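Acetyl-CoA acetyltransferase (Mycobacterium smegmatis, PDB 4EGV) probably acts as an acyltransferase of the thiolase family, built as a monomer with the thiolase fold and an additional C-terminal domain. Local coordinates at residues A[19-23]-A[292-296]; A[22-26]-A[52-57]; A[67-73]-A[134-140]; A[116-122]-A[414-420]. All coordinates share one frame; numbering follows the deposited sequence.

Contact 1 of 4, residues A[19-23]-A[292-296]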
loop_
_atom_site.group_PDB
_atom_site.type_symbol
_atom_site.label_atom_id
_atom_site.label_comp_id
_atom_site.label_asym_id
_atom_site.label_seq_id
_atom_site.Cartn_x
_atom_site.Cartn_y
_atom_site.Cartn_z
ATOM N N THR A 19 9.863 17.365 19.521
ATOM C CA THR A 19 9.530 16.010 19.138
ATOM C C THR A 19 8.031 15.908 18.792
ATOM O O THR A 19 7.182 16.380 19.539
ATOM C CB THR A 19 9.937 15.025 20.235
ATOM O OG1 THR A 19 11.324 15.199 20.528
ATOM C CG2 THR A 19 9.693 13.579 19.809
ATOM N N PRO A 20 7.712 15.317 17.623
ATOM C CA PRO A 20 6.353 15.145 17.145
ATOM C C PRO A 20 5.641 13.929 17.724
ATOM O O PRO A 20 6.196 12.827 17.814
ATOM C CB PRO A 20 6.541 14.984 15.653
ATOM C CG PRO A 20 7.835 14.336 15.514
ATOM C CD PRO A 20 8.691 14.851 16.618
ATOM N N VAL A 21 4.410 14.152 18.146
ATOM C CA VAL A 21 3.548 13.083 18.587
ATOM C C VAL A 21 2.212 13.100 17.833
ATOM O O VAL A 21 1.651 14.172 17.541
ATOM C CB VAL A 21 3.344 13.111 20.136
ATOM C CG1 VAL A 21 4.533 12.521 20.820
ATOM C CG2 VAL A 21 3.068 14.516 20.649
ATOM N N ILE A 22 1.714 11.913 17.504
ATOM C CA ILE A 22 0.310 11.795 17.102
ATOM C C ILE A 22 -0.622 11.856 18.321
ATOM O O ILE A 22 -0.472 11.033 19.248
ATOM C CB ILE A 22 0.040 10.567 16.242
ATOM C CG1 ILE A 22 0.806 10.704 14.945
ATOM C CG2 ILE A 22 -1.457 10.413 15.972
ATOM C CD1 ILE A 22 0.586 9.571 13.999
ATOM N N VAL A 23 -1.519 12.863 18.325
ATOM C CA VAL A 23 -2.406 13.104 19.473
ATOM C C VAL A 23 -3.871 12.739 19.293
ATOM O O VAL A 23 -4.532 12.408 20.276
ATOM C CB VAL A 23 -2.277 14.483 20.109
ATOM C CG1 VAL A 23 -0.868 14.685 20.540
ATOM C CG2 VAL A 23 -2.753 15.567 19.178
ATOM N N LYS A 292 -2.457 9.971 25.649
ATOM C CA LYS A 292 -2.821 10.070 24.226
ATOM C C LYS A 292 -1.653 10.173 23.239
ATOM O O LYS A 292 -1.838 9.942 22.062
ATOM C CB LYS A 292 -3.731 11.285 23.989
ATOM C CG LYS A 292 -5.072 11.251 24.671
ATOM C CD LYS A 292 -6.060 10.371 23.991
ATOM C CE LYS A 292 -7.312 10.252 24.857
ATOM N NZ LYS A 292 -8.459 9.686 24.113
ATOM N N TRP A 293 -0.477 10.549 23.715
ATOM C CA TRP A 293 0.673 10.728 22.849
ATOM C C TRP A 293 1.278 9.412 22.341
ATOM O O TRP A 293 1.593 8.500 23.111
ATOM C CB TRP A 293 1.771 11.488 23.565
ATOM C CG TRP A 293 1.393 12.735 24.168
ATOM C CD1 TRP A 293 0.162 13.273 24.222
ATOM C CD2 TRP A 293 2.263 13.635 24.855
ATOM N NE1 TRP A 293 0.193 14.461 24.899
ATOM C CE2 TRP A 293 1.474 14.708 25.303
ATOM C CE3 TRP A 293 3.641 13.647 25.123
ATOM C CZ2 TRP A 293 2.002 15.777 26.018
ATOM C CZ3 TRP A 293 4.166 14.701 25.819
ATOM C CH2 TRP A 293 3.348 15.765 26.251
ATOM N N VAL A 294 1.464 9.363 21.030
ATOM C CA VAL A 294 2.166 8.293 20.343
ATOM C C VAL A 294 3.307 8.878 19.484
ATOM O O VAL A 294 3.138 9.834 18.749
ATOM C CB VAL A 294 1.173 7.475 19.512
ATOM C CG1 VAL A 294 1.823 6.339 18.875
ATOM C CG2 VAL A 294 0.070 6.990 20.398
ATOM N N TYR A 295 4.483 8.286 19.597
ATOM C CA TYR A 295 5.669 8.693 18.824
ATOM C C TYR A 295 5.831 7.917 17.524
ATOM O O TYR A 295 5.553 6.752 17.431
ATOM C CB TYR A 295 6.938 8.557 19.685
ATOM C CG TYR A 295 6.848 9.333 20.957
ATOM C CD1 TYR A 295 7.488 10.543 21.068
ATOM C CD2 TYR A 295 6.077 8.882 22.028
ATOM C CE1 TYR A 295 7.406 11.300 22.210
ATOM C CE2 TYR A 295 5.968 9.625 23.159
ATOM C CZ TYR A 295 6.652 10.854 23.258
ATOM O OH TYR A 295 6.578 11.643 24.396
ATOM N N LEU A 296 6.259 8.606 16.497
ATOM C CA LEU A 296 6.647 7.947 15.290
ATOM C C LEU A 296 8.139 7.590 15.437
ATOM O O LEU A 296 9.022 8.363 15.129
ATOM C CB LEU A 296 6.335 8.839 14.089
ATOM C CG LEU A 296 6.753 8.344 12.707
ATOM C CD1 LEU A 296 6.291 6.944 12.413
ATOM C CD2 LEU A 296 6.249 9.316 11.669
#
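Val-21 reaches the rings of Tyr-295 and Trp-293 on segment 292-296 with its two methyl groups. CG1 sits over one face of the Tyr-295 ring, 3.5 Å from the ring centroid and 16° off the normal, a CH-pi contact. It also meets CB of Trp-293. Val-21 CG2 lies over one face of the Trp-293 indole, offset toward the rim. CG1 stands anti to the carbonyl carbon (chi1 -79°), which sets it over the phenol ring. Thr-19 approaches the same phenol at its edge, with CG2 4.0 Å from Tyr-295 CD1. Val-23 CG1 packs obliquely against Trp-293 CD1 at 4.1 Å.

The backbones that carry these side chains are antiparallel. Ile-22 and Val-294 form a hydrogen-bonded pair. Ile-22 N binds Val-294 O at 2.8 Å, in the carbonyl plane. Val-294 N returns a bond to Ile-22 O at 3.1 Å. The CA of Val-21 also approaches Val-294 O at 3.3 Å. Strands 20-29 and 294-303 pair where the sheets of the two halves of the thiolase fold join.

Ile-22 and Val-294 point to the other face of the sheet. There they meet helix 383-397, through Val-392, and Tyr-420 of the next strand. On the aromatic side, helix 280-286 packs on Val-21 and Trp-293. The indole is fixed further by a bond from Trp-293 NE1 to Val-288 O. The chain of Lys-292 bends at chi2 (-77°) and leads its NZ away to Asp-56 O.

Contact 2 of 4, residues A[22-26]-A[52-57]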
loop_
_atom_site.group_PDB
_atom_site.type_symbol
_atom_site.label_atom_id
_atom_site.label_comp_id
_atom_site.label_asym_id
_atom_site.label_seq_id
_atom_site.Cartn_x
_atom_site.Cartn_y
_atom_site.Cartn_z
ATOM N N ILE A 22 1.714 11.913 17.504
ATOM C CA ILE A 22 0.310 11.795 17.102
ATOM C C ILE A 22 -0.622 11.856 18.321
ATOM O O ILE A 22 -0.472 11.033 19.248
ATOM C CB ILE A 22 0.040 10.567 16.242
ATOM C CG1 ILE A 22 0.806 10.704 14.945
ATOM C CG2 ILE A 22 -1.457 10.413 15.972
ATOM C CD1 ILE A 22 0.586 9.571 13.999
ATOM N N VAL A 23 -1.519 12.863 18.325
ATOM C CA VAL A 23 -2.406 13.104 19.473
ATOM C C VAL A 23 -3.871 12.739 19.293
ATOM O O VAL A 23 -4.532 12.408 20.276
ATOM C CB VAL A 23 -2.277 14.483 20.109
ATOM C CG1 VAL A 23 -0.868 14.685 20.540
ATOM C CG2 VAL A 23 -2.753 15.567 19.178
ATOM N N GLY A 24 -4.354 12.761 18.048
ATOM C CA GLY A 24 -5.733 12.453 17.770
ATOM C C GLY A 24 -5.870 11.713 16.472
ATOM O O GLY A 24 -5.246 12.074 15.484
ATOM N N VAL A 25 -6.688 10.669 16.473
ATOM C CA VAL A 25 -6.942 9.902 15.251
ATOM C C VAL A 25 -8.458 9.820 15.011
ATOM O O VAL A 25 -9.266 9.809 15.950
ATOM C CB VAL A 25 -6.239 8.482 15.267
ATOM C CG1 VAL A 25 -4.754 8.624 15.308
ATOM C CG2 VAL A 25 -6.695 7.611 16.387
ATOM N N GLY A 26 -8.869 9.780 13.762
ATOM C CA GLY A 26 -10.287 9.737 13.522
ATOM C C GLY A 26 -10.655 8.873 12.387
ATOM O O GLY A 26 -10.045 8.936 11.370
ATOM N N ALA A 52 -13.483 13.972 14.741
ATOM C CA ALA A 52 -13.159 12.876 15.653
ATOM C C ALA A 52 -11.695 12.871 16.069
ATOM O O ALA A 52 -11.400 12.472 17.194
ATOM C CB ALA A 52 -13.546 11.523 15.053
ATOM N N ALA A 53 -10.792 13.292 15.180
ATOM C CA ALA A 53 -9.387 13.411 15.520
ATOM C C ALA A 53 -9.165 14.520 16.576
ATOM O O ALA A 53 -8.362 14.372 17.523
ATOM C CB ALA A 53 -8.557 13.626 14.278
ATOM N N LEU A 54 -9.911 15.616 16.415
ATOM C CA LEU A 54 -9.891 16.728 17.333
ATOM C C LEU A 54 -10.530 16.378 18.653
ATOM O O LEU A 54 -10.180 16.924 19.684
ATOM C CB LEU A 54 -10.663 17.882 16.731
ATOM C CG LEU A 54 -9.924 19.082 16.130
ATOM C CD1 LEU A 54 -8.755 18.677 15.271
ATOM C CD2 LEU A 54 -10.923 19.898 15.363
ATOM N N HIS A 55 -11.495 15.478 18.631
ATOM C CA HIS A 55 -12.080 15.040 19.874
ATOM C C HIS A 55 -11.305 13.974 20.620
ATOM O O HIS A 55 -11.325 13.936 21.860
ATOM C CB HIS A 55 -13.485 14.530 19.696
ATOM C CG HIS A 55 -14.299 14.723 20.933
ATOM N ND1 HIS A 55 -14.642 13.692 21.790
ATOM C CD2 HIS A 55 -14.754 15.863 21.510
ATOM C CE1 HIS A 55 -15.328 14.185 22.806
ATOM N NE2 HIS A 55 -15.405 15.498 22.664
ATOM N N ASP A 56 -10.659 13.113 19.844
ATOM C CA ASP A 56 -9.864 12.041 20.339
ATOM C C ASP A 56 -8.737 12.545 21.226
ATOM O O ASP A 56 -8.395 11.880 22.192
ATOM C CB ASP A 56 -9.305 11.260 19.169
ATOM C CG ASP A 56 -8.666 9.962 19.584
ATOM O OD1 ASP A 56 -9.402 9.094 20.118
ATOM O OD2 ASP A 56 -7.436 9.820 19.340
ATOM N N CYS A 57 -8.216 13.715 20.948
ATOM C CA CYS A 57 -7.086 14.244 21.695
ATOM C C CYS A 57 -7.312 14.710 23.104
ATOM O O CYS A 57 -6.374 15.010 23.772
ATOM C CB CYS A 57 -6.355 15.325 20.903
ATOM S SG CYS A 57 -6.959 16.938 20.965
#
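Strand 22-26 runs at 138° to helix segment 52-56, their axes 5.6 Å apart, and the nearest CA atoms are those of Gly-26 and Ala-53, 4.3 Å apart. Val-23 and Gly-24 form a classic beta bulge opposite Leu-276 of strand 271-279. The bulge lies in the first strand of the thiolase fold, and the helix packed on it is the next one in the chain. Two glycines let the helix lie directly on the strand backbone. Gly-24 CA meets Ala-53 O at 3.3 Å in a CA-H...O contact, and Gly-26 CA touches Ala-52 CB at 4.0 Å.

Asp-56 supplies the polar link. Its CG is anti to the backbone N (chi1 -169°), and this carries the carboxylate to the strand. Val-25 N donates to Asp-56 OD2 at 3.1 Å, fairly straight at 161°. The donor comes from above the carboxylate plane. The same OD2 forms a salt bridge with Arg-396 of helix 383-397, which probably helps to fix the carboxylate. Val-25 itself points away from helix 42-56, and its side chain packs on Ala-389 and Val-392. CG2 of Val-25 still lies alongside the carboxylate. At the bulge, Cys-57 CA faces Val-23 O in a second CA-H...O contact, and Cys-57 CB packs on Val-23 CG2 at 4.0 Å.

Contact 3 of 4, residues A[67-73]-A[134-140]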
loop_
_atom_site.group_PDB
_atom_site.type_symbol
_atom_site.label_atom_id
_atom_site.label_comp_id
_atom_site.label_asym_id
_atom_site.label_seq_id
_atom_site.Cartn_x
_atom_site.Cartn_y
_atom_site.Cartn_z
ATOM N N ALA A 67 -5.326 26.347 16.449
ATOM C CA ALA A 67 -3.889 26.224 16.545
ATOM C C ALA A 67 -3.250 25.505 15.349
ATOM O O ALA A 67 -2.027 25.532 15.187
ATOM C CB ALA A 67 -3.494 25.535 17.873
ATOM N N ILE A 68 -4.072 24.847 14.537
ATOM C CA ILE A 68 -3.587 24.154 13.338
ATOM C C ILE A 68 -2.961 25.118 12.297
ATOM O O ILE A 68 -3.623 26.022 11.794
ATOM C CB ILE A 68 -4.694 23.275 12.650
ATOM C CG1 ILE A 68 -5.146 22.153 13.562
ATOM C CG2 ILE A 68 -4.192 22.683 11.342
ATOM C CD1 ILE A 68 -6.463 21.530 13.173
ATOM N N ASP A 69 -1.694 24.886 11.978
ATOM C CA ASP A 69 -0.989 25.698 11.032
ATOM C C ASP A 69 -0.864 25.073 9.621
ATOM O O ASP A 69 -0.655 25.797 8.631
ATOM C CB ASP A 69 0.362 26.202 11.602
ATOM C CG ASP A 69 1.324 25.054 12.089
ATOM O OD1 ASP A 69 1.825 24.214 11.292
ATOM O OD2 ASP A 69 1.625 25.024 13.305
ATOM N N THR A 70 -1.005 23.745 9.523
ATOM C CA THR A 70 -0.994 23.078 8.227
ATOM C C THR A 70 -2.026 21.990 8.149
ATOM O O THR A 70 -2.170 21.222 9.084
ATOM C CB THR A 70 0.356 22.448 7.915
ATOM O OG1 THR A 70 1.365 23.402 8.203
ATOM C CG2 THR A 70 0.435 22.067 6.443
ATOM N N VAL A 71 -2.737 21.962 7.023
ATOM C CA VAL A 71 -3.572 20.844 6.644
ATOM C C VAL A 71 -3.052 20.194 5.374
ATOM O O VAL A 71 -2.570 20.846 4.451
ATOM C CB VAL A 71 -5.067 21.177 6.498
ATOM C CG1 VAL A 71 -5.598 21.667 7.791
ATOM C CG2 VAL A 71 -5.314 22.183 5.426
ATOM N N ALA A 72 -3.130 18.883 5.344
ATOM C CA ALA A 72 -2.688 18.173 4.222
ATOM C C ALA A 72 -3.759 17.131 3.954
ATOM O O ALA A 72 -4.253 16.472 4.867
ATOM C CB ALA A 72 -1.322 17.552 4.507
ATOM N N GLY A 73 -4.157 17.021 2.701
ATOM C CA GLY A 73 -5.094 16.002 2.273
ATOM C C GLY A 73 -4.532 15.053 1.236
ATOM O O GLY A 73 -3.702 15.411 0.382
ATOM N N ASN A 134 6.953 23.485 11.481
ATOM C CA ASN A 134 5.543 23.403 11.706
ATOM C C ASN A 134 5.312 23.017 13.154
ATOM O O ASN A 134 6.234 22.579 13.795
ATOM C CB ASN A 134 4.941 22.404 10.727
ATOM C CG ASN A 134 4.872 22.928 9.331
ATOM O OD1 ASN A 134 3.970 23.605 8.990
ATOM N ND2 ASN A 134 5.840 22.609 8.529
ATOM N N ASP A 135 4.100 23.195 13.664
ATOM C CA ASP A 135 3.779 22.948 15.069
ATOM C C ASP A 135 2.553 22.070 15.301
ATOM O O ASP A 135 2.546 21.200 16.079
ATOM C CB ASP A 135 3.575 24.265 15.809
ATOM C CG ASP A 135 4.849 25.020 16.055
ATOM O OD1 ASP A 135 5.764 24.485 16.636
ATOM O OD2 ASP A 135 4.927 26.159 15.677
ATOM N N VAL A 136 1.493 22.357 14.628
ATOM C CA VAL A 136 0.284 21.532 14.619
ATOM C C VAL A 136 -0.212 21.245 13.201
ATOM O O VAL A 136 -0.519 22.150 12.431
ATOM C CB VAL A 136 -0.859 22.137 15.447
ATOM C CG1 VAL A 136 -2.019 21.157 15.577
ATOM C CG2 VAL A 136 -0.363 22.566 16.792
ATOM N N VAL A 137 -0.293 19.969 12.875
ATOM C CA VAL A 137 -0.633 19.559 11.547
ATOM C C VAL A 137 -1.816 18.607 11.585
ATOM O O VAL A 137 -1.911 17.767 12.440
ATOM C CB VAL A 137 0.587 18.869 10.873
ATOM C CG1 VAL A 137 0.245 18.316 9.457
ATOM C CG2 VAL A 137 1.780 19.812 10.825
ATOM N N LEU A 138 -2.720 18.764 10.637
ATOM C CA LEU A 138 -3.827 17.833 10.424
ATOM C C LEU A 138 -3.739 17.171 9.053
ATOM O O LEU A 138 -3.655 17.824 8.044
ATOM C CB LEU A 138 -5.202 18.520 10.593
ATOM C CG LEU A 138 -6.432 17.601 10.522
ATOM C CD1 LEU A 138 -6.382 16.553 11.652
ATOM C CD2 LEU A 138 -7.731 18.353 10.572
ATOM N N ILE A 139 -3.754 15.848 9.048
ATOM C CA ILE A 139 -3.751 15.052 7.849
ATOM C C ILE A 139 -5.111 14.352 7.683
ATOM O O ILE A 139 -5.727 13.957 8.663
ATOM C CB ILE A 139 -2.598 14.063 7.967
ATOM C CG1 ILE A 139 -1.273 14.798 7.814
ATOM C CG2 ILE A 139 -2.656 12.941 6.933
ATOM C CD1 ILE A 139 -0.091 14.002 8.364
ATOM N N PHE A 140 -5.614 14.235 6.468
ATOM C CA PHE A 140 -6.906 13.599 6.292
ATOM C C PHE A 140 -7.054 13.085 4.871
ATOM O O PHE A 140 -6.282 13.445 3.987
ATOM C CB PHE A 140 -8.078 14.527 6.678
ATOM C CG PHE A 140 -7.964 15.909 6.112
ATOM C CD1 PHE A 140 -8.194 16.149 4.765
ATOM C CD2 PHE A 140 -7.567 16.964 6.921
ATOM C CE1 PHE A 140 -8.060 17.420 4.225
ATOM C CE2 PHE A 140 -7.411 18.277 6.372
ATOM C CZ PHE A 140 -7.670 18.481 5.020
#
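The Phe-140 ring has the carbonyl oxygen of Ala-72 over the centre of one face, 3.7 Å above its plane. Leu-138 CG, from its own strand, lies at the ring edge. Val-71 CB approaches obliquely, 3.7 Å from Phe-140 CE2. Phe-140 CG stands between the backbone N and the carbonyl carbon (chi1 47°), which folds the ring back over the neighbouring strand. Ala-72 O also accepts the N-H of Phe-140 at 3.1 Å.

That bond belongs to a parallel ladder with Leu-138 N to Thr-70 O and Ala-72 N to Leu-138 O. Strands 70-73 and 136-143 are adjacent in the mixed sheet of the thiolase fold, with strand 107-110 on the far side of 70-73. Helix 93-101 covers the face bearing Val-71, Leu-138 and Phe-140. Helix 117-130 covers the face with Ala-72 and Val-137.

The Asp-69 carboxylate holds the start of strand 136-143. Val-136 N meets Asp-69 OD2 at 3.0 Å and 169°, from above the carboxylate plane. Asp-135 N adds weak bonds to both oxygens. The backbone N of Asp-69 donates to Val-136 O at 3.0 Å. The side chains of Ile-68 and Val-136 cross at about a right angle, CG1 to CG1 3.9 Å.

Contact 4 of 4, residues A[116-122]-A[414-420]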
loop_
_atom_site.group_PDB
_atom_site.type_symbol
_atom_site.label_atom_id
_atom_site.label_comp_id
_atom_site.label_asym_id
_atom_site.label_seq_id
_atom_site.Cartn_x
_atom_site.Cartn_y
_atom_site.Cartn_z
ATOM N N GLN A 116 0.970 4.873 -0.611
ATOM C CA GLN A 116 2.057 5.248 0.258
ATOM C C GLN A 116 1.804 6.578 0.980
ATOM O O GLN A 116 2.379 6.807 2.049
ATOM C CB GLN A 116 3.392 5.284 -0.523
ATOM C CG GLN A 116 3.716 6.603 -1.270
ATOM C CD GLN A 116 2.823 6.861 -2.493
ATOM O OE1 GLN A 116 2.332 5.937 -3.152
ATOM N NE2 GLN A 116 2.648 8.129 -2.820
ATOM N N SER A 117 0.939 7.425 0.414
ATOM C CA SER A 117 0.879 8.819 0.817
ATOM C C SER A 117 0.528 9.133 2.253
ATOM O O SER A 117 1.130 10.059 2.802
ATOM C CB SER A 117 0.050 9.679 -0.125
ATOM O OG SER A 117 -1.294 9.261 -0.190
ATOM N N PRO A 118 -0.413 8.377 2.881
ATOM C CA PRO A 118 -0.721 8.690 4.290
ATOM C C PRO A 118 0.517 8.579 5.177
ATOM O O PRO A 118 0.749 9.422 6.046
ATOM C CB PRO A 118 -1.707 7.595 4.672
ATOM C CG PRO A 118 -2.212 7.109 3.431
ATOM C CD PRO A 118 -1.193 7.226 2.418
ATOM N N GLN A 119 1.307 7.540 4.942
ATOM C CA GLN A 119 2.466 7.290 5.773
ATOM C C GLN A 119 3.665 8.162 5.376
ATOM O O GLN A 119 4.381 8.641 6.247
ATOM C CB GLN A 119 2.776 5.781 5.867
ATOM C CG GLN A 119 3.928 5.443 6.674
ATOM C CD GLN A 119 3.726 5.746 8.070
ATOM O OE1 GLN A 119 4.302 6.682 8.581
ATOM N NE2 GLN A 119 2.915 4.966 8.733
ATOM N N HIS A 120 3.840 8.403 4.077
ATOM C CA HIS A 120 4.797 9.407 3.588
ATOM C C HIS A 120 4.548 10.801 4.226
ATOM O O HIS A 120 5.476 11.492 4.656
ATOM C CB HIS A 120 4.780 9.457 2.052
ATOM C CG HIS A 120 5.968 10.138 1.429
ATOM N ND1 HIS A 120 6.073 11.516 1.299
ATOM C CD2 HIS A 120 7.070 9.624 0.834
ATOM C CE1 HIS A 120 7.207 11.815 0.683
ATOM N NE2 HIS A 120 7.836 10.687 0.399
ATOM N N LEU A 121 3.279 11.170 4.308
ATOM C CA LEU A 121 2.839 12.430 4.847
ATOM C C LEU A 121 3.088 12.572 6.329
ATOM O O LEU A 121 3.582 13.616 6.783
ATOM C CB LEU A 121 1.339 12.554 4.596
ATOM C CG LEU A 121 0.724 13.764 3.895
ATOM C CD1 LEU A 121 1.687 14.536 3.007
ATOM C CD2 LEU A 121 -0.445 13.209 3.103
ATOM N N ALA A 122 2.721 11.530 7.084
ATOM C CA ALA A 122 3.012 11.507 8.503
ATOM C C ALA A 122 4.516 11.591 8.766
ATOM O O ALA A 122 4.933 12.312 9.620
ATOM C CB ALA A 122 2.414 10.296 9.157
ATOM N N LYS A 414 6.292 2.155 -4.646
ATOM C CA LYS A 414 6.562 3.007 -3.513
ATOM C C LYS A 414 6.153 2.319 -2.211
ATOM O O LYS A 414 5.102 1.687 -2.124
ATOM C CB LYS A 414 5.807 4.328 -3.660
ATOM C CG LYS A 414 6.555 5.403 -4.364
ATOM C CD LYS A 414 5.590 6.486 -4.759
ATOM C CE LYS A 414 6.269 7.635 -5.516
ATOM N NZ LYS A 414 5.495 8.925 -5.370
ATOM N N TYR A 415 7.009 2.461 -1.203
ATOM C CA TYR A 415 6.745 1.929 0.112
ATOM C C TYR A 415 7.223 2.844 1.243
ATOM O O TYR A 415 8.326 3.357 1.242
ATOM C CB TYR A 415 7.351 0.558 0.223
ATOM C CG TYR A 415 6.545 -0.347 1.067
ATOM C CD1 TYR A 415 5.462 -1.034 0.523
ATOM C CD2 TYR A 415 6.885 -0.558 2.411
ATOM C CE1 TYR A 415 4.699 -1.935 1.289
ATOM C CE2 TYR A 415 6.142 -1.449 3.196
ATOM C CZ TYR A 415 5.036 -2.142 2.624
ATOM O OH TYR A 415 4.297 -3.013 3.390
ATOM N N SER A 416 6.342 3.056 2.210
ATOM C CA SER A 416 6.551 3.965 3.320
ATOM C C SER A 416 6.163 3.257 4.561
ATOM O O SER A 416 5.122 2.644 4.652
ATOM C CB SER A 416 5.720 5.232 3.178
ATOM O OG SER A 416 6.298 6.104 2.257
ATOM N N VAL A 417 7.044 3.333 5.525
ATOM C CA VAL A 417 6.883 2.594 6.754
ATOM C C VAL A 417 6.906 3.559 7.919
ATOM O O VAL A 417 7.646 4.493 7.928
ATOM C CB VAL A 417 7.965 1.445 6.916
ATOM C CG1 VAL A 417 7.681 0.631 8.150
ATOM C CG2 VAL A 417 8.011 0.562 5.698
ATOM N N GLY A 418 6.022 3.338 8.868
ATOM C CA GLY A 418 6.060 3.994 10.144
ATOM C C GLY A 418 5.962 2.986 11.281
ATOM O O GLY A 418 5.247 1.992 11.208
ATOM N N ILE A 419 6.715 3.232 12.342
ATOM C CA ILE A 419 6.651 2.433 13.538
ATOM C C ILE A 419 6.264 3.372 14.643
ATOM O O ILE A 419 6.855 4.401 14.800
ATOM C CB ILE A 419 7.985 1.714 13.850
ATOM C CG1 ILE A 419 8.388 0.819 12.664
ATOM C CG2 ILE A 419 7.856 0.936 15.142
ATOM C CD1 ILE A 419 9.618 -0.009 12.841
ATOM N N TYR A 420 5.240 2.978 15.388
ATOM C CA TYR A 420 4.609 3.770 16.446
ATOM C C TYR A 420 4.720 3.107 17.837
ATOM O O TYR A 420 4.724 1.881 17.943
ATOM C CB TYR A 420 3.142 3.977 16.076
ATOM C CG TYR A 420 2.964 4.649 14.749
ATOM C CD1 TYR A 420 2.950 6.019 14.667
ATOM C CD2 TYR A 420 2.825 3.932 13.584
ATOM C CE1 TYR A 420 2.819 6.658 13.453
ATOM C CE2 TYR A 420 2.691 4.560 12.391
ATOM C CZ TYR A 420 2.695 5.930 12.330
ATOM O OH TYR A 420 2.531 6.601 11.144
#
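Gln-119 and Tyr-420 reach toward each other from opposite directions. Gln-119 NE2 comes to the edge of the phenol ring, near its plane, and donates to Tyr-420 OH at 2.9 Å. The bond is bent, at 144°. The hydroxyl lies close to the amide plane, while amide and ring planes are turned 43° apart. The Gln-119 chain starts with CG anti to the backbone N and bends at chi2 (66°). This swings the amide along the strand and over Gly-418, whose N is 3.4 Å from Gln-119 CD. With no side chain at Gly-418, the amide rests on backbone.

Ser-416 packs against Gln-119 and His-120. Its CB lies 3.9 Å from Gln-119 CG. Its OG lies near the plane of the His-120 ring, at the edge, and 3.7 Å from His-120 CB. That hydroxyl is hydrogen-bonded to Asp-301 of the neighbouring strand.

Helix 117-130 lies in the central helical layer of the thiolase fold, between its two sheets. Tyr-415, Val-417 and Ile-419 face the other way, onto helix 317-330.

Gln-116 and Lys-414 meet at a slant. The amide carbon Gln-116 CD lies 3.6 Å from Lys-414 CD, on the extended aliphatic chain. The amide is held by a bond from Gln-116 NE2 to Ile-113 O. The backbone O of Gln-116 takes the N-H of His-120 at 3.0 Å.

How the contacts relate
From the N terminus, contact 2 closes the first loop, from strand 20-29 to the end of helix 42-56. Contact 3 follows in series and closes the loop from 67-73 to 134-140. Contact 1 starts from the same strand as contact 2, sharing Ile-22 and Val-23, and its long loop to 292-296 encloses contact 3. Contact 4 opens inside the loops of contacts 1 and 3, ends at 414-420, and so crosses both. All four reach the sheets of the thiolase fold. Leu-296 and Ile-22 pack on Tyr-420, joining contacts 1 and 4. Ile-139 touches the backbone at Leu-121 and Ala-122, joining contacts 3 and 4. Leu-54 meets Ile-68, joining contacts 2 and 3.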